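Local structure of possible thiol-disulfide isomerase (Cytophaga hutchinsonii, 3HCZ) at residues 76-79 against 80-83; 139-142 against 143-146. The protein is of unknown function but possibly acts as a thiol-disulfide isomerase or a related thioredoxin-like oxidoreductase. All coordinates share one frame; numbering follows the deposited sequence. Where two conformers were deposited one is given.

Interaction 1: residues 76-79 against 80-83; sequences DEEW and LKFI. With SO4 (sulfate ion), chain C.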
loop_
_atom_site.group_PDB
_atom_site.type_symbol
_atom_site.label_atom_id
_atom_site.label_comp_id
_atom_site.label_asym_id
_atom_site.label_seq_id
_atom_site.Cartn_x
_atom_site.Cartn_y
_atom_site.Cartn_z
ATOM N N ASP A 76 13.350 -8.155 9.557
ATOM C CA ASP A 76 13.815 -7.388 8.398
ATOM C C ASP A 76 14.388 -8.223 7.235
ATOM O O ASP A 76 14.310 -7.818 6.080
ATOM C CB ASP A 76 14.940 -6.438 8.835
ATOM C CG ASP A 76 14.464 -5.342 9.733
ATOM O OD1 ASP A 76 13.426 -4.730 9.454
ATOM O OD2 ASP A 76 15.147 -5.104 10.751
ATOM N N GLU A 77 15.029 -9.352 7.538
ATOM C CA GLU A 77 15.952 -9.936 6.590
ATOM C C GLU A 77 15.383 -10.241 5.209
ATOM O O GLU A 77 15.977 -9.830 4.188
ATOM C CB GLU A 77 16.613 -11.180 7.174
ATOM C CG GLU A 77 17.758 -11.685 6.321
ATOM C CD GLU A 77 18.484 -12.847 6.970
ATOM O OE1 GLU A 77 18.611 -13.923 6.323
ATOM O OE2 GLU A 77 18.923 -12.689 8.141
ATOM N N GLU A 78 14.280 -11.000 5.184
ATOM C CA GLU A 78 13.684 -11.449 3.924
ATOM C C GLU A 78 13.012 -10.298 3.162
ATOM O O GLU A 78 13.028 -10.256 1.920
ATOM C CB GLU A 78 12.666 -12.566 4.159
ATOM C CG GLU A 78 13.345 -13.865 4.655
ATOM C CD GLU A 78 14.514 -14.292 3.745
ATOM O OE1 GLU A 78 14.305 -14.486 2.510
ATOM O OE2 GLU A 78 15.647 -14.446 4.266
ATOM N N TRP A 79 12.417 -9.383 3.927
ATOM C CA TRP A 79 11.836 -8.179 3.368
ATOM C C TRP A 79 12.896 -7.391 2.571
ATOM O O TRP A 79 12.681 -7.031 1.402
ATOM C CB TRP A 79 11.291 -7.361 4.534
ATOM C CG TRP A 79 10.806 -5.990 4.231
ATOM C CD1 TRP A 79 9.891 -5.627 3.251
ATOM C CD2 TRP A 79 11.141 -4.785 4.938
ATOM N NE1 TRP A 79 9.655 -4.257 3.320
ATOM C CE2 TRP A 79 10.423 -3.721 4.325
ATOM C CE3 TRP A 79 11.976 -4.494 6.021
ATOM C CZ2 TRP A 79 10.505 -2.383 4.782
ATOM C CZ3 TRP A 79 12.077 -3.153 6.473
ATOM C CH2 TRP A 79 11.340 -2.116 5.851
ATOM N N LEU A 80 14.041 -7.138 3.199
ATOM C CA LEU A 80 15.086 -6.347 2.544
ATOM C C LEU A 80 15.679 -7.099 1.346
ATOM O O LEU A 80 15.936 -6.482 0.286
ATOM C CB LEU A 80 16.178 -5.904 3.542
ATOM C CG LEU A 80 15.657 -5.003 4.681
ATOM C CD1 LEU A 80 16.693 -4.655 5.743
ATOM C CD2 LEU A 80 15.078 -3.721 4.064
ATOM N N LYS A 81 15.884 -8.410 1.510
ATOM C CA LYS A 81 16.369 -9.249 0.414
ATOM C C LYS A 81 15.440 -9.191 -0.804
ATOM O O LYS A 81 15.883 -9.106 -1.957
ATOM C CB LYS A 81 16.536 -10.706 0.875
ATOM C CG LYS A 81 17.056 -11.621 -0.238
ATOM C CD LYS A 81 17.225 -13.105 0.189
ATOM C CE LYS A 81 17.817 -13.271 1.603
ATOM N NZ LYS A 81 17.693 -14.705 2.075
ATOM N N PHE A 82 14.148 -9.245 -0.552
ATOM C CA PHE A 82 13.196 -9.133 -1.641
ATOM C C PHE A 82 13.298 -7.750 -2.301
ATOM O O PHE A 82 13.339 -7.662 -3.533
ATOM C CB PHE A 82 11.787 -9.347 -1.114
ATOM C CG PHE A 82 10.751 -9.463 -2.179
ATOM C CD1 PHE A 82 10.262 -10.716 -2.558
ATOM C CD2 PHE A 82 10.219 -8.322 -2.761
ATOM C CE1 PHE A 82 9.283 -10.839 -3.537
ATOM C CE2 PHE A 82 9.229 -8.418 -3.736
ATOM C CZ PHE A 82 8.743 -9.676 -4.126
ATOM N N ILE A 83 13.305 -6.686 -1.494
ATOM C CA ILE A 83 13.382 -5.317 -2.072
ATOM C C ILE A 83 14.581 -5.164 -3.008
ATOM O O ILE A 83 14.427 -4.698 -4.149
ATOM C CB ILE A 83 13.362 -4.224 -0.996
ATOM C CG1 ILE A 83 11.994 -4.243 -0.327
ATOM C CG2 ILE A 83 13.765 -2.823 -1.607
ATOM C CD1 ILE A 83 11.938 -3.491 0.998
HETATM S S SO4 C . 16.008 -9.719 11.261
HETATM O O1 SO4 C . 15.800 -10.386 9.979
HETATM O O2 SO4 C . 17.249 -8.957 11.199
HETATM O O3 SO4 C . 14.916 -8.806 11.633
HETATM O O4 SO4 C . 16.131 -10.743 12.298
#

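Interaction 2: residues 139-142 against 143-146; sequences VQYE and KSLK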
loop_
_atom_site.group_PDB
_atom_site.type_symbol
_atom_site.label_atom_id
_atom_site.label_comp_id
_atom_site.label_asym_id
_atom_site.label_seq_id
_atom_site.Cartn_x
_atom_site.Cartn_y
_atom_site.Cartn_z
ATOM N N VAL A 139 -9.789 6.177 -13.603
ATOM C CA VAL A 139 -10.573 6.909 -14.622
ATOM C C VAL A 139 -11.991 7.158 -14.148
ATOM O O VAL A 139 -12.463 8.296 -14.196
ATOM C CB VAL A 139 -10.593 6.238 -16.015
ATOM C CG1 VAL A 139 -11.461 7.058 -16.959
ATOM C CG2 VAL A 139 -9.194 6.154 -16.581
ATOM N N GLN A 140 -12.666 6.113 -13.673
ATOM C CA GLN A 140 -14.086 6.223 -13.321
ATOM C C GLN A 140 -14.269 7.110 -12.099
ATOM O O GLN A 140 -15.207 7.918 -12.039
ATOM C CB GLN A 140 -14.743 4.853 -13.048
ATOM C CG GLN A 140 -14.589 3.738 -14.138
ATOM C CD GLN A 140 -14.634 4.229 -15.593
ATOM O OE1 GLN A 140 -13.723 3.924 -16.384
ATOM N NE2 GLN A 140 -15.687 4.983 -15.952
ATOM N N TYR A 141 -13.363 6.953 -11.134
ATOM C CA TYR A 141 -13.369 7.756 -9.901
ATOM C C TYR A 141 -13.299 9.243 -10.240
ATOM O O TYR A 141 -14.134 10.041 -9.769
ATOM C CB TYR A 141 -12.202 7.387 -8.994
ATOM C CG TYR A 141 -12.154 8.259 -7.765
ATOM C CD1 TYR A 141 -13.087 8.099 -6.740
ATOM C CD2 TYR A 141 -11.188 9.263 -7.632
ATOM C CE1 TYR A 141 -13.058 8.910 -5.604
ATOM C CE2 TYR A 141 -11.143 10.086 -6.490
ATOM C CZ TYR A 141 -12.085 9.901 -5.497
ATOM O OH TYR A 141 -12.046 10.692 -4.387
ATOM N N GLU A 142 -12.352 9.611 -11.093
ATOM C CA GLU A 142 -12.211 11.023 -11.417
ATOM C C GLU A 142 -13.424 11.556 -12.183
ATOM O O GLU A 142 -13.889 12.659 -11.882
ATOM C CB GLU A 142 -10.880 11.332 -12.090
ATOM C CG GLU A 142 -9.719 10.947 -11.169
ATOM C CD GLU A 142 -8.427 11.475 -11.654
ATOM O OE1 GLU A 142 -8.401 11.988 -12.786
ATOM O OE2 GLU A 142 -7.430 11.394 -10.916
ATOM N N LYS A 143 -13.976 10.763 -13.104
ATOM C CA LYS A 143 -15.195 11.164 -13.801
ATOM C C LYS A 143 -16.316 11.419 -12.787
ATOM O O LYS A 143 -17.094 12.372 -12.938
ATOM C CB LYS A 143 -15.626 10.116 -14.835
ATOM C CG LYS A 143 -14.604 9.822 -15.934
ATOM C CD LYS A 143 -13.944 11.081 -16.491
ATOM C CE LYS A 143 -12.618 11.374 -15.800
ATOM N NZ LYS A 143 -11.677 10.217 -15.882
ATOM N N SER A 144 -16.383 10.577 -11.754
ATOM C CA SER A 144 -17.404 10.676 -10.697
ATOM C C SER A 144 -17.323 11.947 -9.837
ATOM O O SER A 144 -18.323 12.373 -9.262
ATOM C CB SER A 144 -17.368 9.444 -9.787
ATOM O OG SER A 144 -16.319 9.545 -8.826
ATOM N N LEU A 145 -16.183 12.588 -9.815
ATOM C CA LEU A 145 -16.019 13.798 -9.043
ATOM C C LEU A 145 -16.611 14.950 -9.807
ATOM O O LEU A 145 -17.114 15.890 -9.252
ATOM C CB LEU A 145 -14.551 14.085 -8.891
ATOM C CG LEU A 145 -13.803 13.071 -8.055
ATOM C CD1 LEU A 145 -12.342 13.402 -8.061
ATOM C CD2 LEU A 145 -14.369 13.069 -6.706
ATOM N N LYS A 146 -16.467 14.876 -11.107
ATOM C CA LYS A 146 -16.974 15.901 -11.988
ATOM C C LYS A 146 -18.502 15.969 -11.947
ATOM O O LYS A 146 -19.060 17.010 -11.582
ATOM C CB LYS A 146 -16.460 15.691 -13.415
ATOM C CG LYS A 146 -15.072 16.246 -13.641
ATOM C CD LYS A 146 -14.979 16.838 -15.032
ATOM C CE LYS A 146 -13.912 17.916 -15.116
ATOM N NZ LYS A 146 -14.263 18.899 -16.186
#

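Interaction 1: residues 76-79 against 80-83
The Leu-80 and Ile-83 side chains each lay a methyl group over the same face of the Trp-79 indole, near the beginning of helix 77-86, the helix of a beta-alpha-beta crossover in a thioredoxin-like fold. Ile-83 CD1 sits above the five-membered ring, 3.7 Å from its centroid, and Leu-80 CD2 above the six-membered ring, 4.1 Å from its centroid; both are CH-pi contacts. Trp-79 carries CG anti to its own N (chi1 172°), which lays the indole alongside the Ile-83 side chain, pointing the same way. Beyond this group, Trp-79 also packs on Asn-93 and Arg-95 of strand 92-95, and Arg-95 forms a salt bridge with Asp-76 OD1. On another flank, Lys-81 and Glu-78 run side by side, and NZ of Lys-81 reaches the syn lone pair of Glu-78 OE2 at 3.0 Å, with a weak second bond to OE1. Main-chain i to i+4 bonds run beneath these side chains: Leu-80 N donates almost straight to Asp-76 O (168° at the hydrogen). At the N-terminal end a sulfate, probably from the crystallisation liquor, accepts from two backbone amides, Asp-76 N to its O3 at 2.7 Å and Glu-77 N to its O1 at 2.8 Å.

Interaction 2: residues 139-142 against 143-146
Lys-143 folds back over the turn before it, its side chain passing slantwise across that of Val-139. In the conformer described, bends at chi2, chi3 and chi4 curl the chain and bring NZ to 2.7 Å from Val-139 O and beside the CG1 methyl of the same valine, 3.3 Å from NZ. Val-139 O in this conformer accepts twice, from the ammonium group, tilted 21° from the carbonyl plane, and from Lys-143 N at 3.1 Å. Because Lys-143 was modelled in two conformers, the bond from NZ is doubtful as a constant feature, while the main-chain bond does not depend on the side chain. All of this takes place on the solvent-facing surface of helix 134-147, the C-terminal helix of the thioredoxin-like domain, which follows the antiparallel strands 114-118 and 124-127. Farther round the helix, Tyr-141 and Leu-145 meet at an angle, with Leu-145 CD1 3.9 Å from CE2 of the ring and CD2 near its CZ and OH. The phenol reaches this neighbour because its CG stands opposite the backbone N (chi1 177°). The strongest polar partner of the Glu-142 carboxylate lies elsewhere in the chain: OE2 is hydrogen-bonded to Tyr-33 OH. Toward the C-terminal end the alpha-helical pattern weakens: Leu-145 N bonds only weakly to Tyr-141 O, and more closely to Glu-142 O at 3.1 Å, from above that carbonyl's plane.

Interaction 1 comes first along the chain, at the start of helix 77-86, and interaction 2 follows in the middle and C-terminal part of helix 134-147. Their centres are 37 Å apart, on opposite sides of the chain's centre, and the nearest atoms remain about 26 Å from each other. Between them in sequence come strands 92-95, 114-118 and 124-127 of the five-stranded mixed sheet. Helix 77-86 links parallel strands 65-71 and 92-95 at one border of that sheet, whereas helix 134-147 follows strand 124-127, the other border strand. One contact is partly buried against strand 92-95; the other is a surface contact near the C-terminus, and the two do not touch and belong to different helices.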